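Side-chain contacts in tetratricopeptide repeat protein (PDB 4R7S), which is of unknown function but, like other tetratricopeptide repeat proteins, probably offers a curved helical scaffold for binding partner molecules: residues A[28-33]-A[41-46]; A[66-71]-A[76-81]; A[153-158]-A[187-192]. All coordinates share one frame; numbering follows the deposited sequence.

Contact 1: A[28-33]-A[41-46]. With NO3 (nitrate ion), chain B.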
loop_
_atom_site.group_PDB
_atom_site.type_symbol
_atom_site.label_atom_id
_atom_site.label_comp_id
_atom_site.label_asym_id
_atom_site.label_seq_id
_atom_site.Cartn_x
_atom_site.Cartn_y
_atom_site.Cartn_z
ATOM N N LYS A 28 12.098 -10.569 22.460
ATOM C CA LYS A 28 13.247 -9.859 23.010
ATOM C C LYS A 28 13.898 -10.672 24.101
ATOM O O LYS A 28 15.133 -10.776 24.128
ATOM C CB LYS A 28 12.832 -8.496 23.543
ATOM C CG LYS A 28 12.810 -7.430 22.462
ATOM C CD LYS A 28 12.393 -6.073 23.032
ATOM C CE LYS A 28 12.103 -5.080 21.943
ATOM N NZ LYS A 28 11.368 -3.909 22.463
ATOM N N ALA A 29 13.072 -11.307 24.964
ATOM C CA ALA A 29 13.563 -12.136 26.060
ATOM C C ALA A 29 14.254 -13.395 25.521
ATOM O O ALA A 29 15.338 -13.766 26.001
ATOM C CB ALA A 29 12.419 -12.503 26.988
ATOM N N ALA A 30 13.646 -14.040 24.515
ATOM C CA ALA A 30 14.235 -15.222 23.905
ATOM C C ALA A 30 15.635 -14.892 23.392
ATOM O O ALA A 30 16.588 -15.589 23.749
ATOM C CB ALA A 30 13.355 -15.741 22.780
HETATM N N MSE A 31 15.780 -13.751 22.694
HETATM C CA MSE A 31 17.069 -13.313 22.147
HETATM C C MSE A 31 18.112 -12.890 23.193
HETATM O O MSE A 31 19.311 -12.949 22.906
HETATM C CB MSE A 31 16.856 -12.227 21.124
HETATM C CG MSE A 31 16.367 -12.826 19.834
HETATM SE SE MSE A 31 16.115 -11.540 18.485
HETATM C CE MSE A 31 17.970 -10.634 18.590
ATOM N N ARG A 32 17.688 -12.517 24.403
ATOM C CA ARG A 32 18.642 -12.223 25.473
ATOM C C ARG A 32 19.133 -13.523 26.064
ATOM O O ARG A 32 20.262 -13.575 26.561
ATOM C CB ARG A 32 18.032 -11.346 26.567
ATOM C CG ARG A 32 17.860 -9.884 26.179
ATOM C CD ARG A 32 17.457 -9.033 27.375
ATOM N NE ARG A 32 16.130 -9.378 27.890
ATOM C CZ ARG A 32 15.002 -8.775 27.528
ATOM N NH1 ARG A 32 15.023 -7.782 26.642
ATOM N NH2 ARG A 32 13.845 -9.150 28.058
ATOM N N LYS A 33 18.283 -14.586 26.018
ATOM C CA LYS A 33 18.644 -15.911 26.568
ATOM C C LYS A 33 19.694 -16.589 25.676
ATOM O O LYS A 33 20.675 -17.092 26.208
ATOM C CB LYS A 33 17.411 -16.819 26.784
ATOM C CG LYS A 33 17.705 -18.193 27.404
ATOM C CD LYS A 33 18.109 -18.161 28.884
ATOM C CE LYS A 33 18.390 -19.551 29.422
ATOM N NZ LYS A 33 18.878 -19.533 30.831
ATOM N N TYR A 41 17.677 -14.558 13.369
ATOM C CA TYR A 41 17.240 -13.730 12.239
ATOM C C TYR A 41 15.715 -13.967 11.973
ATOM O O TYR A 41 15.022 -13.072 11.487
ATOM C CB TYR A 41 18.092 -14.032 10.978
ATOM C CG TYR A 41 17.660 -15.313 10.298
ATOM C CD1 TYR A 41 18.073 -16.554 10.778
ATOM C CD2 TYR A 41 16.741 -15.292 9.249
ATOM C CE1 TYR A 41 17.601 -17.744 10.217
ATOM C CE2 TYR A 41 16.259 -16.476 8.684
ATOM C CZ TYR A 41 16.702 -17.699 9.162
ATOM O OH TYR A 41 16.242 -18.861 8.597
ATOM N N ALA A 42 15.217 -15.175 12.282
ATOM C CA ALA A 42 13.805 -15.476 12.099
ATOM C C ALA A 42 12.993 -14.782 13.168
ATOM O O ALA A 42 11.899 -14.287 12.881
ATOM C CB ALA A 42 13.568 -16.972 12.146
ATOM N N LEU A 43 13.536 -14.720 14.390
ATOM C CA LEU A 43 12.873 -14.078 15.511
ATOM C C LEU A 43 12.810 -12.584 15.264
ATOM O O LEU A 43 11.763 -11.975 15.510
ATOM C CB LEU A 43 13.588 -14.389 16.841
ATOM C CG LEU A 43 13.600 -15.850 17.285
ATOM C CD1 LEU A 43 14.045 -15.961 18.752
ATOM C CD2 LEU A 43 12.226 -16.496 17.076
ATOM N N LEU A 44 13.910 -12.007 14.714
ATOM C CA LEU A 44 13.994 -10.585 14.383
ATOM C C LEU A 44 12.986 -10.221 13.291
ATOM O O LEU A 44 12.425 -9.132 13.347
ATOM C CB LEU A 44 15.415 -10.167 13.985
ATOM C CG LEU A 44 16.378 -10.063 15.170
ATOM C CD1 LEU A 44 17.809 -10.389 14.777
ATOM C CD2 LEU A 44 16.261 -8.739 15.888
ATOM N N THR A 45 12.679 -11.151 12.369
ATOM C CA THR A 45 11.705 -10.910 11.294
ATOM C C THR A 45 10.316 -10.750 11.915
ATOM O O THR A 45 9.673 -9.729 11.649
ATOM C CB THR A 45 11.759 -11.992 10.195
ATOM O OG1 THR A 45 13.113 -12.213 9.803
ATOM C CG2 THR A 45 10.999 -11.594 8.967
ATOM N N ASN A 46 9.888 -11.729 12.768
ATOM C CA ASN A 46 8.616 -11.735 13.511
ATOM C C ASN A 46 8.483 -10.473 14.356
ATOM O O ASN A 46 7.455 -9.805 14.288
ATOM C CB ASN A 46 8.507 -12.965 14.433
ATOM C CG ASN A 46 8.502 -14.325 13.768
ATOM O OD1 ASN A 46 7.976 -14.515 12.656
ATOM N ND2 ASN A 46 9.030 -15.320 14.499
HETATM N N NO3 B . 22.141 -18.436 29.382
HETATM O O1 NO3 B . 21.800 -18.259 30.541
HETATM O O2 NO3 B . 21.527 -19.139 28.596
HETATM O O3 NO3 B . 23.247 -17.845 28.951
#
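Met31 CA and Leu43 CA lie 7.9 Å apart, the nearest backbone approach between segments 28-33 and 41-46. The two helical segments run nearly antiparallel, with 161° between their directions. Their axes come within 10.4 Å. They belong to helix 20-33 and helix 40-52, successive helices of a tetratricopeptide repeat array. No hydrogen bond joins them, and the contact is wholly apolar.

Met31, deposited as selenomethionine, has the largest share and touches both leucines. Its extended chi2 carries SE out to Leu44, and the bend at chi3 (52°) turns CE onto Leu44 as well. SE sits 3.6 Å from Leu44 CG, and CE is 3.7 Å from Leu44 CD2. The two side chains cross at about a right angle. Leu43 meets Met31 nearer its root. Leu43 CD1 lies 4.0 Å from Met31 CG, and here the side chains slide past each other in opposite directions. The same methyl also touches Ala30 CB at 4.1 Å.

The two leucines tie this pair into different neighbours. Leu43 is buried and also packs on Tyr4 and Ile8 of helix 2-16. Leu44 packs on Ser66 and Ala67 of helix 57-68. Lys33 takes no part in the packing; its NZ donates to a nitrate ion, probably from the crystallisation liquor.

Within helix 40-52, Tyr41 O accepts two bonds, one from Thr45 N and one from the Thr45 side chain. The second is the shorter: Thr45 OG1 donates to Tyr41 O at 2.7 Å, tilted 19° from the carbonyl plane.

Contact 2: A[66-71]-A[76-81]. With EDO (1,2-ethanediol), chain H.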
loop_
_atom_site.group_PDB
_atom_site.type_symbol
_atom_site.label_atom_id
_atom_site.label_comp_id
_atom_site.label_asym_id
_atom_site.label_seq_id
_atom_site.Cartn_x
_atom_site.Cartn_y
_atom_site.Cartn_z
ATOM N N SER A 66 18.414 -5.854 11.070
ATOM C CA SER A 66 19.183 -6.839 11.823
ATOM C C SER A 66 18.986 -8.219 11.256
ATOM O O SER A 66 19.965 -8.925 11.063
ATOM C CB SER A 66 18.781 -6.823 13.294
ATOM O OG SER A 66 19.046 -5.558 13.879
ATOM N N ALA A 67 17.727 -8.608 10.980
ATOM C CA ALA A 67 17.357 -9.902 10.387
ATOM C C ALA A 67 18.036 -10.097 9.024
ATOM O O ALA A 67 18.498 -11.182 8.717
ATOM C CB ALA A 67 15.838 -9.983 10.224
ATOM N N LEU A 68 18.077 -9.037 8.212
ATOM C CA LEU A 68 18.629 -9.057 6.865
ATOM C C LEU A 68 20.164 -9.283 6.863
ATOM O O LEU A 68 20.669 -9.978 5.975
ATOM C CB LEU A 68 18.251 -7.761 6.120
ATOM C CG LEU A 68 18.424 -7.787 4.608
ATOM C CD1 LEU A 68 17.522 -8.821 3.949
ATOM C CD2 LEU A 68 18.170 -6.449 4.024
ATOM N N SER A 69 20.863 -8.751 7.880
ATOM C CA SER A 69 22.316 -8.809 8.107
ATOM C C SER A 69 23.057 -10.077 7.533
ATOM O O SER A 69 23.990 -9.926 6.718
ATOM C CB SER A 69 22.621 -8.684 9.593
ATOM O OG SER A 69 24.013 -8.517 9.789
ATOM N N GLY A 70 22.664 -11.282 7.953
ATOM C CA GLY A 70 23.327 -12.477 7.442
ATOM C C GLY A 70 22.558 -13.193 6.357
ATOM O O GLY A 70 23.000 -14.239 5.884
ATOM N N HIS A 71 21.380 -12.646 5.980
ATOM C CA HIS A 71 20.446 -13.240 5.028
ATOM C C HIS A 71 19.934 -12.190 4.045
ATOM O O HIS A 71 18.726 -12.036 3.879
ATOM C CB HIS A 71 19.275 -13.877 5.816
ATOM C CG HIS A 71 19.732 -14.781 6.919
ATOM N ND1 HIS A 71 20.241 -14.272 8.100
ATOM C CD2 HIS A 71 19.806 -16.130 6.955
ATOM C CE1 HIS A 71 20.610 -15.322 8.812
ATOM N NE2 HIS A 71 20.344 -16.462 8.174
ATOM N N THR A 76 11.209 -12.827 2.224
ATOM C CA THR A 76 10.324 -12.342 3.284
ATOM C C THR A 76 10.848 -11.059 3.903
ATOM O O THR A 76 10.122 -10.078 3.894
ATOM C CB THR A 76 10.069 -13.408 4.341
ATOM O OG1 THR A 76 9.484 -14.535 3.697
ATOM C CG2 THR A 76 9.128 -12.924 5.437
ATOM N N ILE A 77 12.101 -11.041 4.377
ATOM C CA ILE A 77 12.688 -9.858 5.001
ATOM C C ILE A 77 12.708 -8.673 4.004
ATOM O O ILE A 77 12.300 -7.580 4.378
ATOM C CB ILE A 77 14.096 -10.162 5.620
ATOM C CG1 ILE A 77 14.018 -11.380 6.572
ATOM C CG2 ILE A 77 14.644 -8.926 6.378
ATOM C CD1 ILE A 77 15.430 -11.993 7.010
ATOM N N LEU A 78 13.105 -8.906 2.741
ATOM C CA LEU A 78 13.186 -7.857 1.728
ATOM C C LEU A 78 11.822 -7.301 1.395
ATOM O O LEU A 78 11.665 -6.085 1.325
ATOM C CB LEU A 78 13.887 -8.366 0.449
ATOM C CG LEU A 78 15.398 -8.591 0.572
ATOM C CD1 LEU A 78 15.907 -9.381 -0.601
ATOM C CD2 LEU A 78 16.158 -7.268 0.718
ATOM N N GLU A 79 10.833 -8.181 1.240
ATOM C CA GLU A 79 9.450 -7.809 0.942
ATOM C C GLU A 79 8.840 -7.010 2.105
ATOM O O GLU A 79 8.161 -6.025 1.858
ATOM C CB GLU A 79 8.625 -9.072 0.637
ATOM C CG GLU A 79 7.159 -8.820 0.340
ATOM C CD GLU A 79 6.294 -10.062 0.315
ATOM O OE1 GLU A 79 6.645 -11.021 -0.409
ATOM O OE2 GLU A 79 5.234 -10.056 0.981
ATOM N N ASN A 80 9.116 -7.394 3.355
ATOM C CA ASN A 80 8.549 -6.678 4.493
ATOM C C ASN A 80 9.226 -5.323 4.734
ATOM O O ASN A 80 8.525 -4.330 4.951
ATOM C CB ASN A 80 8.574 -7.554 5.751
ATOM C CG ASN A 80 7.466 -8.580 5.707
ATOM O OD1 ASN A 80 6.302 -8.308 5.999
ATOM N ND2 ASN A 80 7.761 -9.738 5.212
ATOM N N ARG A 81 10.553 -5.262 4.640
ATOM C CA ARG A 81 11.313 -4.018 4.843
ATOM C C ARG A 81 11.066 -3.039 3.675
ATOM O O ARG A 81 10.952 -1.833 3.908
ATOM C CB ARG A 81 12.802 -4.343 5.001
ATOM C CG ARG A 81 13.691 -3.266 5.606
ATOM C CD ARG A 81 14.930 -3.330 4.748
ATOM N NE ARG A 81 16.187 -3.065 5.422
ATOM C CZ ARG A 81 17.361 -2.995 4.802
ATOM N NH1 ARG A 81 17.436 -3.153 3.484
ATOM N NH2 ARG A 81 18.469 -2.766 5.492
HETATM C C1 EDO H . 4.538 -11.602 8.164
HETATM O O1 EDO H . 4.030 -10.608 7.266
HETATM C C2 EDO H . 6.095 -11.562 8.225
HETATM O O2 EDO H . 6.541 -11.638 9.578
#
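Leu68 and Ile77 form the buried packing between the end of helix 57-68 and the start of helix 75-87, two successive helices of the tetratricopeptide repeat array. Leu68 CA and Ile77 CA are 6.3 Å apart, the nearest pair of the two backbones. Helix 57-68 ends here in a type I beta turn from Leu68 to His71, closed by His71 N bonding to Leu68 O at 2.8 Å.

Leu68 is the central side chain. Its CG stands anti to the backbone N (chi1 -164°), and its two methyls serve different partners. CD1 lies 3.8 Å from Ile77 CG2. It is also 3.8 Å from Leu78 CD2, and there the two leucines cross at about a right angle. CD2 sits over one face of the Arg81 guanidinium, offset toward the rim, at 3.4 Å from Arg81 NH1. The longer branch of Ile77 goes to Ala67: its CD1 lies 3.8 Å from Ala67 CB and also lies against the Ala67 carbonyl.

The guanidinium nitrogens of Arg81 bond outside the two segments. NH1 forms a salt bridge with Asp97, and NH2 makes a weak hydrogen bond to Thr65 OG1. Within helix 75-87, Asn80 ND2 donates to Thr76 O at 2.7 Å, coming from above the carbonyl plane. Asn80 OD1 has a weak bond to an ethanediol, probably from the crystallisation liquor.

No hydrogen bond crosses between the segments. The contact therefore rests on aliphatic packing, with Arg81 offering Leu68 a flat face while Asp97 probably balances its charge.

Contact 3: A[153-158]-A[187-192]. With EDO (1,2-ethanediol), chain D.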
loop_
_atom_site.group_PDB
_atom_site.type_symbol
_atom_site.label_atom_id
_atom_site.label_comp_id
_atom_site.label_asym_id
_atom_site.label_seq_id
_atom_site.Cartn_x
_atom_site.Cartn_y
_atom_site.Cartn_z
ATOM N N GLU A 153 -1.269 4.520 -17.184
ATOM C CA GLU A 153 -1.766 5.213 -18.375
ATOM C C GLU A 153 -2.403 6.520 -18.025
ATOM O O GLU A 153 -2.153 7.513 -18.712
ATOM C CB GLU A 153 -2.730 4.334 -19.172
ATOM C CG GLU A 153 -2.046 3.186 -19.904
ATOM C CD GLU A 153 -0.892 3.457 -20.860
ATOM O OE1 GLU A 153 -0.490 4.630 -21.039
ATOM O OE2 GLU A 153 -0.387 2.471 -21.443
ATOM N N LYS A 154 -3.201 6.541 -16.948
ATOM C CA LYS A 154 -3.808 7.755 -16.413
ATOM C C LYS A 154 -2.691 8.770 -16.023
ATOM O O LYS A 154 -2.743 9.921 -16.433
ATOM C CB LYS A 154 -4.665 7.387 -15.192
ATOM C CG LYS A 154 -5.077 8.599 -14.348
ATOM C CD LYS A 154 -5.799 8.213 -13.072
ATOM C CE LYS A 154 -4.855 7.993 -11.918
ATOM N NZ LYS A 154 -5.595 7.422 -10.775
HETATM N N MSE A 155 -1.674 8.337 -15.258
HETATM C CA MSE A 155 -0.586 9.238 -14.823
HETATM C C MSE A 155 0.269 9.768 -16.000
HETATM O O MSE A 155 0.825 10.870 -15.910
HETATM C CB MSE A 155 0.297 8.557 -13.787
HETATM C CG MSE A 155 -0.448 8.177 -12.497
HETATM SE SE MSE A 155 -1.471 9.595 -11.600
HETATM C CE MSE A 155 -0.094 11.064 -11.635
ATOM N N ARG A 156 0.364 8.983 -17.092
ATOM C CA ARG A 156 1.056 9.318 -18.342
ATOM C C ARG A 156 0.264 10.313 -19.212
ATOM O O ARG A 156 0.806 10.871 -20.163
ATOM C CB ARG A 156 1.196 8.043 -19.162
ATOM C CG ARG A 156 2.409 7.280 -18.910
ATOM C CD ARG A 156 2.920 6.792 -20.223
ATOM N NE ARG A 156 2.375 5.488 -20.556
ATOM C CZ ARG A 156 3.106 4.394 -20.653
ATOM N NH1 ARG A 156 4.416 4.440 -20.431
ATOM N NH2 ARG A 156 2.537 3.239 -20.981
ATOM N N GLY A 157 -1.027 10.431 -18.948
ATOM C CA GLY A 157 -1.936 11.254 -19.740
ATOM C C GLY A 157 -2.610 10.486 -20.870
ATOM O O GLY A 157 -3.252 11.113 -21.717
ATOM N N ASN A 158 -2.486 9.124 -20.914
ATOM C CA ASN A 158 -3.161 8.322 -21.957
ATOM C C ASN A 158 -4.484 7.868 -21.395
ATOM O O ASN A 158 -4.695 6.681 -21.146
ATOM C CB ASN A 158 -2.304 7.128 -22.477
ATOM C CG ASN A 158 -0.985 7.528 -23.101
ATOM O OD1 ASN A 158 -0.773 8.675 -23.537
ATOM N ND2 ASN A 158 -0.059 6.583 -23.149
ATOM N N TYR A 187 -11.682 9.948 -14.401
ATOM C CA TYR A 187 -12.627 10.901 -14.969
ATOM C C TYR A 187 -12.388 12.314 -14.416
ATOM O O TYR A 187 -12.411 13.276 -15.186
ATOM C CB TYR A 187 -14.061 10.446 -14.749
ATOM C CG TYR A 187 -14.471 9.273 -15.620
ATOM C CD1 TYR A 187 -14.024 9.167 -16.939
ATOM C CD2 TYR A 187 -15.386 8.327 -15.163
ATOM C CE1 TYR A 187 -14.437 8.114 -17.763
ATOM C CE2 TYR A 187 -15.813 7.275 -15.981
ATOM C CZ TYR A 187 -15.326 7.165 -17.276
ATOM O OH TYR A 187 -15.748 6.135 -18.082
ATOM N N PHE A 188 -12.063 12.425 -13.125
ATOM C CA PHE A 188 -11.775 13.726 -12.534
ATOM C C PHE A 188 -10.520 14.304 -13.168
ATOM O O PHE A 188 -10.546 15.458 -13.590
ATOM C CB PHE A 188 -11.637 13.638 -11.021
ATOM C CG PHE A 188 -11.148 14.907 -10.362
ATOM C CD1 PHE A 188 -12.015 15.963 -10.125
ATOM C CD2 PHE A 188 -9.836 15.015 -9.909
ATOM C CE1 PHE A 188 -11.576 17.118 -9.471
ATOM C CE2 PHE A 188 -9.391 16.177 -9.280
ATOM C CZ PHE A 188 -10.265 17.220 -9.061
HETATM N N MSE A 189 -9.442 13.495 -13.291
HETATM C CA MSE A 189 -8.206 13.969 -13.917
HETATM C C MSE A 189 -8.405 14.334 -15.389
HETATM O O MSE A 189 -7.566 15.020 -15.963
HETATM C CB MSE A 189 -7.097 12.941 -13.797
HETATM C CG MSE A 189 -6.559 12.827 -12.401
HETATM SE SE MSE A 189 -5.034 11.618 -12.340
HETATM C CE MSE A 189 -3.692 12.712 -13.448
HETATM N N MSE A 190 -9.489 13.865 -15.992
HETATM C CA MSE A 190 -9.825 14.117 -17.390
HETATM C C MSE A 190 -10.670 15.381 -17.566
HETATM O O MSE A 190 -10.915 15.774 -18.711
HETATM C CB MSE A 190 -10.616 12.916 -17.971
HETATM C CG MSE A 190 -9.757 11.752 -18.350
HETATM SE SE MSE A 190 -10.855 10.314 -19.053
HETATM C CE MSE A 190 -11.044 10.994 -20.918
ATOM N N GLY A 191 -11.169 15.942 -16.453
ATOM C CA GLY A 191 -12.056 17.106 -16.415
ATOM C C GLY A 191 -13.515 16.718 -16.558
ATOM O O GLY A 191 -14.381 17.585 -16.687
ATOM N N LYS A 192 -13.801 15.412 -16.552
ATOM C CA LYS A 192 -15.130 14.838 -16.707
ATOM C C LYS A 192 -15.779 14.637 -15.331
ATOM O O LYS A 192 -16.046 13.505 -14.891
ATOM C CB LYS A 192 -15.044 13.525 -17.491
ATOM C CG LYS A 192 -14.604 13.687 -18.950
ATOM C CD LYS A 192 -14.975 12.406 -19.747
ATOM C CE LYS A 192 -14.616 12.453 -21.222
ATOM N NZ LYS A 192 -15.462 13.406 -22.006
HETATM C C1 EDO D . -4.257 5.971 -7.747
HETATM O O1 EDO D . -3.270 6.578 -8.572
HETATM C C2 EDO D . -3.992 4.440 -7.553
HETATM O O2 EDO D . -2.773 4.161 -6.871
#
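Glu153 OE1 is gripped by two side chains of its own segment. Arg156 NE donates to Glu153 OE1 at 3.0 Å, and Asn158 ND2 donates to Glu153 OE1 at 2.9 Å. The two donors come from opposite faces of the carboxylate. Arg156 binds side-on: its NH2 reaches Glu153 OE2 at 3.1 Å, and both acceptors lie close to the guanidinium plane. Arg156 NH2 also has a salt bridge to Glu129.

This network sits at the end of helix 143-156, where Gly157 closes a Schellman motif. Gly191 does the same after helix 178-189. The two helix ends meet although helix 159-172 lies between them in the chain, as in a stack of helical repeats.

Met189, a selenomethionine, makes the bridge. Its SE lies 3.6 Å from Lys154 CD, and the two side chains cross at about a right angle. Met155, also selenomethionine, comes in more loosely, with Met155 SE 4.2 Å from Met189 SE. Lys154 CG, CD and CE all lie along the Met189 selenium. The bend at chi3 (89°) sets the course of the chain end, where NZ forms a salt bridge with Asp185 and a weak bond to an ethanediol.

Lys154 thus splits its roles: the carbon stem packs on selenium, and the ammonium end is paired with Asp185. Between the two segments there is only carbon and selenium packing; the helices are also joined by the Lys154-Asp185 salt bridge, one turn back in helix 178-189.

In the fold
Contacts 1 and 2 are neighbours, with centres 14 Å apart. They share an interface where helix 40-52 meets helix 57-68 and helix 75-87. The ring of Tyr41 from contact 1 stacks with His71 from contact 2, with Tyr41 CG 3.3 Å from His71 CE1. Thr45 OG1 also packs on Ala67 CB and Ile77 CG1. Contact 3 lies on the opposite side of the chain's centre. Its centre is 48 Å from that of contact 1 and 38 Å from that of contact 2, and it touches neither. The three follow one another in series along the chain. Contacts 1 and 2 join helices adjacent in the chain, while contact 3 joins helices with helix 159-172 between them.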